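Local coordinates for cystathionine gamma-lyase (Saccharomyces cerevisiae, PDB 1N8P), which belongs to the Cys/Met metabolism family of pyridoxal-5'-phosphate-dependent enzymes and binds pyridoxal-5'-phosphate as its cofactor, at residues M307-I312 and D365-I370. Numbering follows the deposited sequence.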
loop_
_atom_site.group_PDB
_atom_site.type_symbol
_atom_site.label_atom_id
_atom_site.label_comp_id
_atom_site.label_asym_id
_atom_site.label_seq_id
_atom_site.Cartn_x
_atom_site.Cartn_y
_atom_site.Cartn_z
ATOM N N MET A 307 2.962 -16.653 25.189
ATOM C CA MET A 307 4.262 -16.347 25.775
ATOM C C MET A 307 4.569 -17.301 26.927
ATOM O O MET A 307 3.789 -17.436 27.879
ATOM C CB MET A 307 4.293 -14.918 26.335
ATOM C CG MET A 307 3.744 -13.825 25.427
ATOM S SD MET A 307 4.717 -13.482 23.963
ATOM C CE MET A 307 6.228 -12.764 24.684
ATOM N N ILE A 308 5.714 -17.964 26.831
ATOM C CA ILE A 308 6.160 -18.888 27.859
ATOM C C ILE A 308 7.414 -18.174 28.319
ATOM O O ILE A 308 7.846 -17.236 27.675
ATOM C CB ILE A 308 6.449 -20.297 27.239
ATOM C CG1 ILE A 308 5.132 -20.899 26.754
ATOM C CG2 ILE A 308 7.112 -21.244 28.252
ATOM C CD1 ILE A 308 5.286 -22.096 25.884
ATOM N N SER A 309 7.970 -18.569 29.445
ATOM C CA SER A 309 9.179 -17.944 29.954
ATOM C C SER A 309 9.760 -19.074 30.772
ATOM O O SER A 309 9.022 -19.786 31.455
ATOM C CB SER A 309 8.801 -16.751 30.820
ATOM O OG SER A 309 9.923 -16.108 31.373
ATOM N N PHE A 310 11.063 -19.296 30.677
ATOM C CA PHE A 310 11.618 -20.402 31.433
ATOM C C PHE A 310 13.093 -20.191 31.582
ATOM O O PHE A 310 13.651 -19.366 30.874
ATOM C CB PHE A 310 11.301 -21.740 30.735
ATOM C CG PHE A 310 12.179 -22.046 29.565
ATOM C CD1 PHE A 310 13.248 -22.922 29.698
ATOM C CD2 PHE A 310 11.969 -21.433 28.339
ATOM C CE1 PHE A 310 14.085 -23.173 28.638
ATOM C CE2 PHE A 310 12.805 -21.684 27.282
ATOM C CZ PHE A 310 13.860 -22.550 27.429
ATOM N N ARG A 311 13.706 -20.903 32.528
ATOM C CA ARG A 311 15.141 -20.790 32.789
ATOM C C ARG A 311 15.724 -22.172 32.616
ATOM O O ARG A 311 15.172 -23.133 33.137
ATOM C CB ARG A 311 15.387 -20.248 34.212
ATOM C CG ARG A 311 14.573 -20.939 35.318
ATOM C CD ARG A 311 14.494 -20.144 36.654
ATOM N NE ARG A 311 15.747 -20.124 37.406
ATOM C CZ ARG A 311 16.758 -19.331 37.106
ATOM N NH1 ARG A 311 16.640 -18.504 36.088
ATOM N NH2 ARG A 311 17.889 -19.395 37.786
ATOM N N ILE A 312 16.827 -22.292 31.886
ATOM C CA ILE A 312 17.414 -23.612 31.666
ATOM C C ILE A 312 18.410 -24.103 32.725
ATOM O O ILE A 312 19.019 -23.301 33.431
ATOM C CB ILE A 312 18.062 -23.692 30.281
ATOM C CG1 ILE A 312 18.472 -22.304 29.828
ATOM C CG2 ILE A 312 17.096 -24.288 29.281
ATOM C CD1 ILE A 312 19.070 -22.311 28.461
ATOM N N ASP A 365 18.816 -13.662 34.811
ATOM C CA ASP A 365 19.812 -13.613 33.750
ATOM C C ASP A 365 19.857 -14.889 32.925
ATOM O O ASP A 365 20.328 -14.868 31.792
ATOM C CB ASP A 365 21.190 -13.373 34.372
ATOM C CG ASP A 365 22.229 -12.943 33.363
ATOM O OD1 ASP A 365 22.443 -13.675 32.377
ATOM O OD2 ASP A 365 22.838 -11.864 33.578
ATOM N N ASP A 366 19.404 -16.004 33.492
ATOM C CA ASP A 366 19.419 -17.268 32.751
ATOM C C ASP A 366 18.019 -17.660 32.297
ATOM O O ASP A 366 17.709 -18.830 32.142
ATOM C CB ASP A 366 20.078 -18.397 33.583
ATOM C CG ASP A 366 19.378 -18.657 34.934
ATOM O OD1 ASP A 366 19.012 -17.683 35.618
ATOM O OD2 ASP A 366 19.217 -19.836 35.329
ATOM N N LEU A 367 17.193 -16.649 32.053
ATOM C CA LEU A 367 15.807 -16.831 31.620
ATOM C C LEU A 367 15.535 -16.632 30.124
ATOM O O LEU A 367 15.842 -15.589 29.560
ATOM C CB LEU A 367 14.927 -15.852 32.366
ATOM C CG LEU A 367 13.454 -15.895 32.012
ATOM C CD1 LEU A 367 12.754 -16.872 32.959
ATOM C CD2 LEU A 367 12.879 -14.494 32.126
ATOM N N VAL A 368 14.937 -17.631 29.488
ATOM C CA VAL A 368 14.594 -17.530 28.076
ATOM C C VAL A 368 13.080 -17.302 27.935
ATOM O O VAL A 368 12.261 -18.046 28.496
ATOM C CB VAL A 368 14.976 -18.814 27.301
ATOM C CG1 VAL A 368 14.357 -18.791 25.917
ATOM C CG2 VAL A 368 16.478 -18.920 27.189
ATOM N N ARG A 369 12.715 -16.258 27.201
ATOM C CA ARG A 369 11.317 -15.942 26.963
ATOM C C ARG A 369 10.963 -16.199 25.495
ATOM O O ARG A 369 11.643 -15.710 24.580
ATOM C CB ARG A 369 11.058 -14.498 27.319
ATOM C CG ARG A 369 9.781 -13.911 26.773
ATOM C CD ARG A 369 9.731 -12.499 27.242
ATOM N NE ARG A 369 8.988 -11.552 26.417
ATOM C CZ ARG A 369 9.173 -11.348 25.120
ATOM N NH1 ARG A 369 10.074 -12.052 24.445
ATOM N NH2 ARG A 369 8.509 -10.372 24.519
ATOM N N ILE A 370 9.909 -16.979 25.274
ATOM C CA ILE A 370 9.478 -17.321 23.923
ATOM C C ILE A 370 8.028 -16.981 23.571
ATOM O O ILE A 370 7.098 -17.147 24.358
ATOM C CB ILE A 370 9.741 -18.811 23.607
ATOM C CG1 ILE A 370 9.052 -19.699 24.617
ATOM C CG2 ILE A 370 11.220 -19.097 23.703
ATOM C CD1 ILE A 370 9.407 -21.148 24.448
#
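Phe310 and Val368 face each other as a hydrogen-bonded antiparallel pair: Phe310 N donates a hydrogen bond to Val368 O, 2.8 Å away, and Val368 N donates one to Phe310 O. A second such pair, Ile308 with Ile370, continues the pairing in the smaller, five-stranded mixed sheet, where 307-312 lies between 278-282 and 367-371.

The tightly packed side is the face bearing Ile308, Phe310, Val368 and Ile370. The Phe310 ring runs alongside Val368, its CE2 3.6 Å from Val368 CG1, while Ile308 CB meets Ile370 CG1 at 3.7 Å. Branched and aromatic side chains suit this layer because helix 253-271 covers Ile308 and Phe310, and helix 316-325 covers Val368; Phe322 meets the Phe310 ring edge-to-face.

On the other face Leu367 packs CD1 beside Ser309 OG, a small hydroxyl weakly hydrogen-bonded to Pro150 O and Asn282 ND2. At the start of 307-312, Met307, bent at chi2 and chi3 (-68° and -67°), brings CE over one face of the Arg369 guanidinium, displaced toward its rim. The extended Arg369 chain carries this group to Asn149, which accepts from NE, and to Glu343, its salt-bridge partner.

The end toward solvent is polar, suiting the partly exposed Arg311 and Asp366: Arg311 NH1 forms a salt bridge with Asp366 OD1 at 2.6 Å, and NH2 bonds OD1 weakly. Their planes stand 90° apart; OD1 lies at the guanidinium edge.

Chemically, apolar burial and paired amides join the strands centrally, charge pairing joins them at the partly exposed end, and Arg369 is held about 6 Å from pyridoxal-5'-phosphate.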